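Sugar ABC transporter substrate-binding protein, BlMnBP1 (Bifidobacterium animalis subsp. lactis ATCC 27673, PDB 6I5R) probably captures beta-manno-oligosaccharides such as mannobiose outside the cell and hands them to the ABC transporter that imports them. Local coordinates at residues A[48-53]-A[75-80]; A[41-46]-A[81-86]; A[60-65]-A[351-356]. One frame throughout, in Å; residues are numbered along the deposited sequence. Where two conformers were deposited one is given.

Interaction 1 of 3, residues A[48-53]-A[75-80]; sequences DMNLDT and VKVQTD. With BMA (beta-D-mannopyranose), chain B.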
loop_
_atom_site.group_PDB
_atom_site.type_symbol
_atom_site.label_atom_id
_atom_site.label_comp_id
_atom_site.label_asym_id
_atom_site.label_seq_id
_atom_site.Cartn_x
_atom_site.Cartn_y
_atom_site.Cartn_z
ATOM N N ASP A 48 -15.607 -3.852 2.027
ATOM C CA ASP A 48 -16.562 -3.182 1.154
ATOM C C ASP A 48 -16.996 -4.068 -0.015
ATOM O O ASP A 48 -18.186 -4.122 -0.348
ATOM C CB ASP A 48 -15.957 -1.862 0.663
ATOM C CG ASP A 48 -14.650 -2.034 -0.112
ATOM O OD1 ASP A 48 -13.951 -3.051 0.066
ATOM O OD2 ASP A 48 -14.305 -1.086 -0.878
ATOM N N MET A 49 -16.060 -4.776 -0.645
ATOM C CA MET A 49 -16.401 -5.672 -1.752
ATOM C C MET A 49 -17.121 -6.941 -1.313
ATOM O O MET A 49 -17.573 -7.720 -2.171
ATOM C CB MET A 49 -15.130 -6.056 -2.505
ATOM C CG MET A 49 -14.445 -4.901 -3.153
ATOM S SD MET A 49 -12.922 -5.333 -3.991
ATOM C CE MET A 49 -13.513 -6.546 -5.161
ATOM N N ASN A 50 -17.201 -7.209 -0.026
ATOM C CA ASN A 50 -17.934 -8.371 0.454
ATOM C C ASN A 50 -19.392 -8.053 0.708
ATOM O O ASN A 50 -20.077 -8.846 1.354
ATOM C CB ASN A 50 -17.297 -8.933 1.738
ATOM C CG ASN A 50 -17.399 -10.448 1.830
ATOM O OD1 ASN A 50 -17.665 -11.116 0.842
ATOM N ND2 ASN A 50 -17.198 -10.991 3.015
ATOM N N LEU A 51 -19.884 -6.921 0.219
ATOM C CA LEU A 51 -21.273 -6.530 0.377
ATOM C C LEU A 51 -21.963 -6.508 -0.975
ATOM O O LEU A 51 -21.359 -6.174 -1.996
ATOM C CB LEU A 51 -21.411 -5.135 1.012
ATOM C CG LEU A 51 -20.736 -4.982 2.375
ATOM C CD1 LEU A 51 -20.795 -3.591 3.001
ATOM C CD2 LEU A 51 -21.379 -6.013 3.330
ATOM N N ASP A 52 -23.261 -6.812 -0.974
ATOM C CA ASP A 52 -24.001 -6.745 -2.226
ATOM C C ASP A 52 -24.128 -5.324 -2.747
ATOM O O ASP A 52 -24.363 -5.141 -3.942
ATOM C CB ASP A 52 -25.419 -7.304 -2.068
ATOM C CG ASP A 52 -25.446 -8.772 -1.739
ATOM O OD1 ASP A 52 -24.408 -9.451 -1.873
ATOM O OD2 ASP A 52 -26.531 -9.241 -1.336
ATOM N N THR A 53 -24.010 -4.314 -1.893
ATOM C CA THR A 53 -24.190 -2.933 -2.336
ATOM C C THR A 53 -22.886 -2.247 -2.722
ATOM O O THR A 53 -22.862 -1.019 -2.883
ATOM C CB THR A 53 -24.869 -2.109 -1.247
ATOM O OG1 THR A 53 -24.108 -2.216 -0.037
ATOM C CG2 THR A 53 -26.319 -2.580 -1.025
ATOM N N VAL A 75 -15.026 -20.833 -3.959
ATOM C CA VAL A 75 -14.231 -19.822 -3.282
ATOM C C VAL A 75 -15.087 -19.160 -2.213
ATOM O O VAL A 75 -16.096 -18.521 -2.530
ATOM C CB VAL A 75 -13.705 -18.775 -4.269
ATOM C CG1 VAL A 75 -12.802 -17.784 -3.542
ATOM C CG2 VAL A 75 -12.974 -19.437 -5.424
ATOM N N LYS A 76 -14.664 -19.283 -0.957
ATOM C CA LYS A 76 -15.353 -18.645 0.165
ATOM C C LYS A 76 -14.538 -17.447 0.613
ATOM O O LYS A 76 -13.367 -17.605 0.962
ATOM C CB LYS A 76 -15.511 -19.613 1.327
ATOM C CG LYS A 76 -16.456 -20.766 1.027
ATOM C CD LYS A 76 -16.316 -21.791 2.104
ATOM C CE LYS A 76 -16.682 -21.194 3.458
ATOM N NZ LYS A 76 -16.734 -22.360 4.395
ATOM N N VAL A 77 -15.156 -16.273 0.631
ATOM C CA VAL A 77 -14.449 -15.032 0.952
ATOM C C VAL A 77 -14.680 -14.699 2.415
ATOM O O VAL A 77 -15.827 -14.701 2.886
ATOM C CB VAL A 77 -14.908 -13.868 0.060
ATOM C CG1 VAL A 77 -14.074 -12.631 0.347
ATOM C CG2 VAL A 77 -14.799 -14.239 -1.375
ATOM N N GLN A 78 -13.606 -14.356 3.114
ATOM C CA GLN A 78 -13.672 -13.825 4.470
ATOM C C GLN A 78 -12.968 -12.474 4.531
ATOM O O GLN A 78 -11.802 -12.360 4.142
ATOM C CB GLN A 78 -13.013 -14.777 5.461
ATOM C CG GLN A 78 -13.613 -16.161 5.518
ATOM C CD GLN A 78 -12.993 -16.989 6.629
ATOM O OE1 GLN A 78 -11.957 -16.620 7.187
ATOM N NE2 GLN A 78 -13.631 -18.089 6.979
ATOM N N THR A 79 -13.665 -11.463 5.035
ATOM C CA THR A 79 -13.101 -10.128 5.141
ATOM C C THR A 79 -13.213 -9.643 6.573
ATOM O O THR A 79 -14.202 -9.930 7.256
ATOM C CB THR A 79 -13.808 -9.167 4.195
ATOM O OG1 THR A 79 -15.215 -9.167 4.473
ATOM C CG2 THR A 79 -13.570 -9.582 2.775
ATOM N N ASP A 80 -12.191 -8.920 7.019
ATOM C CA ASP A 80 -12.089 -8.371 8.364
ATOM C C ASP A 80 -11.780 -6.882 8.306
ATOM O O ASP A 80 -10.922 -6.454 7.531
ATOM C CB ASP A 80 -10.974 -9.083 9.124
ATOM C CG ASP A 80 -11.450 -10.330 9.827
ATOM O OD1 ASP A 80 -12.474 -10.218 10.531
ATOM O OD2 ASP A 80 -10.804 -11.413 9.699
HETATM C C1 BMA B . -12.938 -0.880 3.232
HETATM C C2 BMA B . -12.163 -0.477 1.952
HETATM C C3 BMA B . -10.708 -0.908 2.090
HETATM C C4 BMA B . -10.154 -0.542 3.442
HETATM C C5 BMA B . -11.087 -1.006 4.569
HETATM C C6 BMA B . -10.534 -0.680 5.934
HETATM O O1 BMA B . -14.187 -0.296 3.050
HETATM O O2 BMA B . -12.164 0.985 1.885
HETATM O O3 BMA B . -9.914 -0.366 1.091
HETATM O O4 BMA B . -8.878 -1.155 3.634
HETATM O O5 BMA B . -12.355 -0.398 4.383
HETATM O O6 BMA B . -11.260 -1.503 6.854
#

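Interaction 2 of 3, residues A[41-46]-A[81-86]; sequences TFMNNR and SNYADS. With ZN (zinc ion), chain P; BMA (beta-D-mannopyranose), chain C; BMA (beta-D-mannopyranose), chain B.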
loop_
_atom_site.group_PDB
_atom_site.type_symbol
_atom_site.label_atom_id
_atom_site.label_comp_id
_atom_site.label_asym_id
_atom_site.label_seq_id
_atom_site.Cartn_x
_atom_site.Cartn_y
_atom_site.Cartn_z
ATOM N N THR A 41 -10.688 -21.011 1.068
ATOM C CA THR A 41 -11.058 -19.855 1.864
ATOM C C THR A 41 -10.052 -18.764 1.533
ATOM O O THR A 41 -8.838 -18.972 1.663
ATOM C CB THR A 41 -11.080 -20.181 3.356
ATOM O OG1 THR A 41 -12.175 -21.073 3.605
ATOM C CG2 THR A 41 -11.310 -18.917 4.185
ATOM N N PHE A 42 -10.568 -17.612 1.109
ATOM C CA PHE A 42 -9.789 -16.475 0.620
ATOM C C PHE A 42 -10.007 -15.330 1.602
ATOM O O PHE A 42 -11.112 -14.802 1.686
ATOM C CB PHE A 42 -10.253 -16.134 -0.796
ATOM C CG PHE A 42 -9.764 -14.801 -1.330
ATOM C CD1 PHE A 42 -8.571 -14.251 -0.910
ATOM C CD2 PHE A 42 -10.512 -14.116 -2.290
ATOM C CE1 PHE A 42 -8.144 -13.058 -1.428
ATOM C CE2 PHE A 42 -10.076 -12.905 -2.810
ATOM C CZ PHE A 42 -8.894 -12.382 -2.367
ATOM N N MET A 43 -8.985 -15.014 2.402
ATOM C CA MET A 43 -9.068 -13.924 3.372
ATOM C C MET A 43 -8.545 -12.644 2.721
ATOM O O MET A 43 -7.450 -12.637 2.154
ATOM C CB MET A 43 -8.234 -14.232 4.615
ATOM C CG MET A 43 -8.662 -15.430 5.452
ATOM S SD MET A 43 -7.463 -15.612 6.814
ATOM C CE MET A 43 -7.524 -14.007 7.557
ATOM N N ASN A 44 -9.307 -11.559 2.801
ATOM C CA ASN A 44 -8.766 -10.287 2.312
ATOM C C ASN A 44 -9.343 -9.122 3.110
ATOM O O ASN A 44 -10.180 -9.289 3.999
ATOM C CB ASN A 44 -8.990 -10.110 0.800
ATOM C CG ASN A 44 -10.426 -9.893 0.441
ATOM O OD1 ASN A 44 -10.954 -8.802 0.586
ATOM N ND2 ASN A 44 -11.070 -10.935 -0.033
ATOM N N ASN A 45 -8.867 -7.919 2.778
ATOM C CA ASN A 45 -9.167 -6.724 3.559
ATOM C C ASN A 45 -10.347 -5.925 3.018
ATOM O O ASN A 45 -10.734 -4.926 3.631
ATOM C CB ASN A 45 -7.957 -5.802 3.581
ATOM C CG ASN A 45 -7.546 -5.374 2.190
ATOM O OD1 ASN A 45 -7.386 -6.190 1.301
ATOM N ND2 ASN A 45 -7.410 -4.076 1.995
ATOM N N ARG A 46 -10.888 -6.309 1.872
ATOM C CA ARG A 46 -11.882 -5.494 1.178
ATOM C C ARG A 46 -13.279 -5.855 1.681
ATOM O O ARG A 46 -14.095 -6.471 0.999
ATOM C CB ARG A 46 -11.738 -5.671 -0.331
ATOM C CG ARG A 46 -10.392 -5.165 -0.856
ATOM C CD ARG A 46 -10.196 -3.646 -0.599
ATOM N NE ARG A 46 -11.302 -2.877 -1.132
ATOM C CZ ARG A 46 -11.345 -2.410 -2.375
ATOM N NH1 ARG A 46 -10.338 -2.628 -3.216
ATOM N NH2 ARG A 46 -12.404 -1.741 -2.776
ATOM N N SER A 81 -12.431 -6.084 9.161
ATOM C CA SER A 81 -12.132 -4.654 9.136
ATOM C C SER A 81 -10.732 -4.398 9.667
ATOM O O SER A 81 -10.010 -3.544 9.136
ATOM C CB SER A 81 -13.141 -3.861 9.949
ATOM O OG SER A 81 -13.091 -4.300 11.291
ATOM N N ASN A 82 -10.339 -5.119 10.710
ATOM C CA ASN A 82 -8.997 -4.986 11.272
ATOM C C ASN A 82 -8.060 -5.987 10.587
ATOM O O ASN A 82 -7.499 -6.881 11.199
ATOM C CB ASN A 82 -9.039 -5.201 12.778
ATOM C CG ASN A 82 -7.740 -4.823 13.457
ATOM O OD1 ASN A 82 -6.840 -4.256 12.832
ATOM N ND2 ASN A 82 -7.622 -5.149 14.751
ATOM N N TYR A 83 -7.898 -5.822 9.277
ATOM C CA TYR A 83 -7.372 -6.927 8.480
ATOM C C TYR A 83 -5.938 -7.295 8.878
ATOM O O TYR A 83 -5.637 -8.465 9.139
ATOM C CB TYR A 83 -7.423 -6.625 6.981
ATOM C CG TYR A 83 -6.808 -7.824 6.266
ATOM C CD1 TYR A 83 -7.501 -9.021 6.185
ATOM C CD2 TYR A 83 -5.495 -7.790 5.782
ATOM C CE1 TYR A 83 -6.935 -10.133 5.581
ATOM C CE2 TYR A 83 -4.916 -8.904 5.189
ATOM C CZ TYR A 83 -5.657 -10.076 5.090
ATOM O OH TYR A 83 -5.117 -11.205 4.503
ATOM N N ALA A 84 -5.028 -6.315 8.881
ATOM C CA ALA A 84 -3.631 -6.630 9.150
ATOM C C ALA A 84 -3.486 -7.463 10.410
ATOM O O ALA A 84 -2.757 -8.469 10.428
ATOM C CB ALA A 84 -2.823 -5.344 9.275
ATOM N N ASP A 85 -4.194 -7.075 11.468
ATOM C CA ASP A 85 -4.049 -7.742 12.753
ATOM C C ASP A 85 -4.656 -9.143 12.721
ATOM O O ASP A 85 -4.038 -10.105 13.190
ATOM C CB ASP A 85 -4.704 -6.884 13.834
ATOM C CG ASP A 85 -3.957 -5.551 14.100
ATOM O OD1 ASP A 85 -2.723 -5.464 13.893
ATOM O OD2 ASP A 85 -4.610 -4.573 14.562
ATOM N N SER A 86 -5.837 -9.289 12.122
ATOM C CA SER A 86 -6.493 -10.593 12.110
ATOM C C SER A 86 -5.786 -11.586 11.185
ATOM O O SER A 86 -5.663 -12.772 11.527
ATOM C CB SER A 86 -7.967 -10.447 11.737
ATOM O OG SER A 86 -8.109 -9.877 10.475
HETATM ZN ZN ZN P . -4.385 -2.527 14.288
HETATM C C1 BMA C . -7.747 -0.581 3.037
HETATM C C2 BMA C . -6.595 -0.978 4.009
HETATM C C3 BMA C . -5.297 -0.555 3.394
HETATM C C4 BMA C . -5.197 -0.992 1.936
HETATM C C5 BMA C . -6.400 -0.496 1.132
HETATM C C6 BMA C . -6.359 -0.985 -0.303
HETATM O O2 BMA C . -6.484 -2.395 4.124
HETATM O O3 BMA C . -4.160 -1.056 4.103
HETATM O O4 BMA C . -4.031 -0.424 1.399
HETATM O O5 BMA C . -7.584 -1.031 1.745
HETATM O O6 BMA C . -6.462 -2.418 -0.351
HETATM C C1 BMA B . -12.938 -0.880 3.232
HETATM C C2 BMA B . -12.163 -0.477 1.952
HETATM C C3 BMA B . -10.708 -0.908 2.090
HETATM C C4 BMA B . -10.154 -0.542 3.442
HETATM C C5 BMA B . -11.087 -1.006 4.569
HETATM C C6 BMA B . -10.534 -0.680 5.934
HETATM O O1 BMA B . -14.187 -0.296 3.050
HETATM O O2 BMA B . -12.164 0.985 1.885
HETATM O O3 BMA B . -9.914 -0.366 1.091
HETATM O O4 BMA B . -8.878 -1.155 3.634
HETATM O O5 BMA B . -12.355 -0.398 4.383
HETATM O O6 BMA B . -11.260 -1.503 6.854
HETATM O O HOH W 1 -2.596 -2.926 14.060
HETATM O O HOH W 2 -3.727 -3.572 15.967
#

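Interaction 3 of 3, residues A[60-65]-A[351-356]; sequences KSYIED and AKNEGG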
loop_
_atom_site.group_PDB
_atom_site.type_symbol
_atom_site.label_atom_id
_atom_site.label_comp_id
_atom_site.label_asym_id
_atom_site.label_seq_id
_atom_site.Cartn_x
_atom_site.Cartn_y
_atom_site.Cartn_z
ATOM N N LYS A 60 -18.479 -11.419 -5.069
ATOM C CA LYS A 60 -19.380 -12.426 -5.617
ATOM C C LYS A 60 -19.340 -12.423 -7.131
ATOM O O LYS A 60 -19.405 -13.490 -7.767
ATOM C CB LYS A 60 -20.814 -12.183 -5.164
ATOM C CG LYS A 60 -21.170 -12.598 -3.766
ATOM C CD LYS A 60 -22.643 -12.330 -3.555
ATOM C CE LYS A 60 -23.184 -13.031 -2.338
ATOM N NZ LYS A 60 -22.389 -12.734 -1.134
ATOM N N SER A 61 -19.253 -11.230 -7.727
ATOM C CA SER A 61 -19.211 -11.093 -9.181
ATOM C C SER A 61 -17.927 -11.677 -9.761
ATOM O O SER A 61 -17.958 -12.334 -10.817
ATOM C CB SER A 61 -19.355 -9.623 -9.567
ATOM O OG SER A 61 -19.385 -9.463 -10.974
ATOM N N TYR A 62 -16.784 -11.428 -9.103
ATOM C CA TYR A 62 -15.537 -12.035 -9.544
ATOM C C TYR A 62 -15.602 -13.554 -9.420
ATOM O O TYR A 62 -15.187 -14.285 -10.329
ATOM C CB TYR A 62 -14.356 -11.526 -8.716
ATOM C CG TYR A 62 -13.902 -10.154 -9.070
ATOM C CD1 TYR A 62 -13.203 -9.932 -10.238
ATOM C CD2 TYR A 62 -14.153 -9.075 -8.229
ATOM C CE1 TYR A 62 -12.789 -8.659 -10.577
ATOM C CE2 TYR A 62 -13.714 -7.815 -8.539
ATOM C CZ TYR A 62 -13.045 -7.609 -9.724
ATOM O OH TYR A 62 -12.621 -6.349 -10.070
ATOM N N ILE A 63 -16.115 -14.051 -8.294
ATOM C CA ILE A 63 -16.118 -15.490 -8.086
ATOM C C ILE A 63 -17.045 -16.156 -9.087
ATOM O O ILE A 63 -16.753 -17.241 -9.602
ATOM C CB ILE A 63 -16.484 -15.826 -6.637
ATOM C CG1 ILE A 63 -15.382 -15.246 -5.743
ATOM C CG2 ILE A 63 -16.651 -17.359 -6.480
ATOM C CD1 ILE A 63 -15.723 -15.115 -4.304
ATOM N N GLU A 64 -18.170 -15.514 -9.382
ATOM C CA GLU A 64 -19.040 -16.006 -10.445
ATOM C C GLU A 64 -18.290 -16.110 -11.773
ATOM O O GLU A 64 -18.394 -17.122 -12.483
ATOM C CB GLU A 64 -20.241 -15.072 -10.559
ATOM C CG GLU A 64 -21.096 -15.335 -11.731
ATOM C CD GLU A 64 -22.247 -14.372 -11.789
ATOM O OE1 GLU A 64 -23.175 -14.552 -10.980
ATOM O OE2 GLU A 64 -22.229 -13.425 -12.621
ATOM N N ASP A 65 -17.561 -15.057 -12.147
ATOM C CA ASP A 65 -16.794 -15.099 -13.386
ATOM C C ASP A 65 -15.768 -16.221 -13.352
ATOM O O ASP A 65 -15.611 -16.959 -14.326
ATOM C CB ASP A 65 -16.098 -13.768 -13.643
ATOM C CG ASP A 65 -17.063 -12.679 -13.985
ATOM O OD1 ASP A 65 -18.179 -12.990 -14.455
ATOM O OD2 ASP A 65 -16.734 -11.503 -13.799
ATOM N N ALA A 351 -7.424 -5.346 -11.225
ATOM C CA ALA A 351 -6.614 -4.143 -11.302
ATOM C C ALA A 351 -7.289 -3.057 -12.140
ATOM O O ALA A 351 -7.308 -1.881 -11.737
ATOM C CB ALA A 351 -5.230 -4.500 -11.849
ATOM N N LYS A 352 -7.848 -3.417 -13.303
ATOM C CA LYS A 352 -8.541 -2.427 -14.128
ATOM C C LYS A 352 -9.710 -1.792 -13.376
ATOM O O LYS A 352 -10.028 -0.618 -13.596
ATOM C CB LYS A 352 -8.990 -3.089 -15.444
ATOM C CG LYS A 352 -9.775 -2.225 -16.391
ATOM C CD LYS A 352 -9.965 -2.914 -17.773
ATOM C CE LYS A 352 -10.899 -4.116 -17.712
ATOM N NZ LYS A 352 -12.339 -3.657 -17.624
ATOM N N ASN A 353 -10.305 -2.521 -12.436
ATOM C CA ASN A 353 -11.546 -2.063 -11.805
ATOM C C ASN A 353 -11.322 -1.245 -10.554
ATOM O O ASN A 353 -12.083 -0.309 -10.269
ATOM C CB ASN A 353 -12.416 -3.283 -11.536
ATOM C CG ASN A 353 -12.924 -3.864 -12.794
ATOM O OD1 ASN A 353 -13.043 -3.138 -13.780
ATOM N ND2 ASN A 353 -13.205 -5.164 -12.810
ATOM N N GLU A 354 -10.269 -1.550 -9.824
ATOM C CA GLU A 354 -9.909 -0.858 -8.610
ATOM C C GLU A 354 -8.880 0.217 -8.870
ATOM O O GLU A 354 -8.180 0.633 -7.942
ATOM C CB GLU A 354 -9.412 -1.887 -7.600
ATOM C CG GLU A 354 -10.482 -2.895 -7.266
ATOM C CD GLU A 354 -11.663 -2.257 -6.569
ATOM O OE1 GLU A 354 -11.445 -1.441 -5.652
ATOM O OE2 GLU A 354 -12.818 -2.578 -6.944
ATOM N N GLY A 355 -8.757 0.648 -10.121
ATOM C CA GLY A 355 -7.912 1.779 -10.441
ATOM C C GLY A 355 -6.432 1.553 -10.258
ATOM O O GLY A 355 -5.718 2.485 -9.907
ATOM N N GLY A 356 -5.946 0.333 -10.487
ATOM C CA GLY A 356 -4.549 0.028 -10.316
ATOM C C GLY A 356 -3.891 -0.532 -11.569
ATOM O O GLY A 356 -4.532 -0.806 -12.584
HETATM O O HOH W 3 -13.745 -4.453 -8.323
#

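Interaction 1 of 3, residues A[48-53]-A[75-80]
The flat amide of Asn50 is met at its two ends by different residues of strand 73-79. At the nitrogen, ND2 gives a hydrogen bond to Thr79 OG1 over 3.1 Å; the N-H...O angle of 136° shows it to be bent, and the hydroxyl oxygen stands 29° out of the amide plane. At the other end, OD1 passes alongside Val77, coming within 3.9 Å of its CG1, a plain van der Waals approach. The second flat group, the carboxylate of Asp48, is turned to the sugar instead: its CG is 3.6 Å from C2 of mannose B, while CB lies 3.4 Å from O1 of that ring. OD2 is held by a salt bridge to Arg46. Thr79 OG1 occupies the position between its backbone N and carbonyl carbon (chi1 57°), which turns the hydroxyl to Asn50 and puts CG2 3.9 Å from Asn50 CB. Strand 38-44, helix 59-69 and the parallel strand 73-79 form a beta-alpha-beta crossover, and residues 48-53 belong to the loop that leads from the first strand into the helix. With an alanine in place of Asn50, Thr79 OG1 would probably lose this donor and a gap would be likely to open beside Val77. Met49, next to Asn50, packs against Trp59 of the helix.

Interaction 2 of 3, residues A[41-46]-A[81-86]
Asn45 and Tyr83 meet through their first side-chain carbons, Asn45 CB lying 3.5 Å from Tyr83 CB. The backbone N of Asn45 stands 3.8 Å above one face of the Tyr83 ring, offset toward its rim, while Asn44 O approaches CD1 of the same ring obliquely at 3.5 Å. With its CB so placed, Asn45 carries its amide to the sugar: CG sits between the backbone N and the carbonyl carbon (chi1 59°), and ND2 shares its two N-H groups between O6 (3.0 Å, 159°) and O2 (2.9 Å, 140°) of mannose C. Two bonds from one nitrogen to two hydroxyls of one sugar would help fix its place and turn. Mannose B gains a weak bond from its O6 to the backbone O of Ser81. In the next shell, Asn44 OD1 accepts from Arg46 N at 2.8 Å, in the carbonyl plane; this Asx turn shapes the backbone that presents Asn45. Tyr83 is positioned by its hydroxyl, bonded to Met102 O, and by an edge-to-face stack with Tyr321 of the glycan pocket. Two residues on, Asp85 OD2 binds a zinc ion at 2.1 Å, with two waters also on the metal. Strand 38-44 runs between parallel strands 73-79 and 100-102, and helix 83-93, reached from strand 73-79 through residues 80-82, sets its first turn against the end of strand 38-44 beside strand 314-325.

Interaction 3 of 3, residues A[60-65]-A[351-356]
Tyr62 and Asn353 use similar first torsions to face each other: in both, CG lies anti to the carbonyl carbon, with chi1 -76° for the tyrosine and -70° for the asparagine. The phenol is thereby sent out from helix 59-69, and the amide comes alongside it from the opposite direction, the two planes inclined to each other. Asn353 ND2 donates to Tyr62 OH across 3.0 Å. The N-H...O angle of 164° makes this bond nearly straight, and the hydroxyl oxygen lies in the amide plane. Asn353 CB, 3.4 Å from Tyr62 OH, adds a van der Waals touch. Water 3 lies at the ring edge, in its plane, and is 2.8 Å from the same OH; on its far side is the carboxylate of Glu354. Glu354 OE2 is also hydrogen-bonded to Tyr54 OH, and OE1 makes a salt bridge with Arg46, so protein groups engage both oxygens of this buried carboxylate. The ring is further held by a cation-pi contact with Lys57. Past Asn353 the helix ends: Gly356 N bonds to Ala351 O at 2.9 Å, and Gly355 turns the chain with a positive phi, which favours glycine. The contact joins the helix of an early beta-alpha-beta unit to the end of helix 350-353, far along the chain. Helix 59-69 leads on to strand 73-79, while Ala351 and Glu354 touch Asn146 of strand 139-155.

The three contacts lie side by side, bordering or backing the mannobiose pocket. Interactions 1 and 2, with centres about 10 Å apart, share a sheet: Lys76 O and Phe42 N, 2.8 Å apart, probably form one of the backbone bonds between strands 73-79 and 38-44. Both touch mannose B. Interaction 3 is set back, the Tyr62 side chain about 12 Å from the nearest mannose. It meets interaction 1, about 12 Å away between centres, where Met49 CE lies 3.6 Å from Tyr62 CE2. Although interactions 2 and 3 have centres about 17 Å apart, a salt bridge joins them, Arg46 NH1 to Glu354 OE1 at 2.9 Å, linking a pocket arginine to residues 351-356.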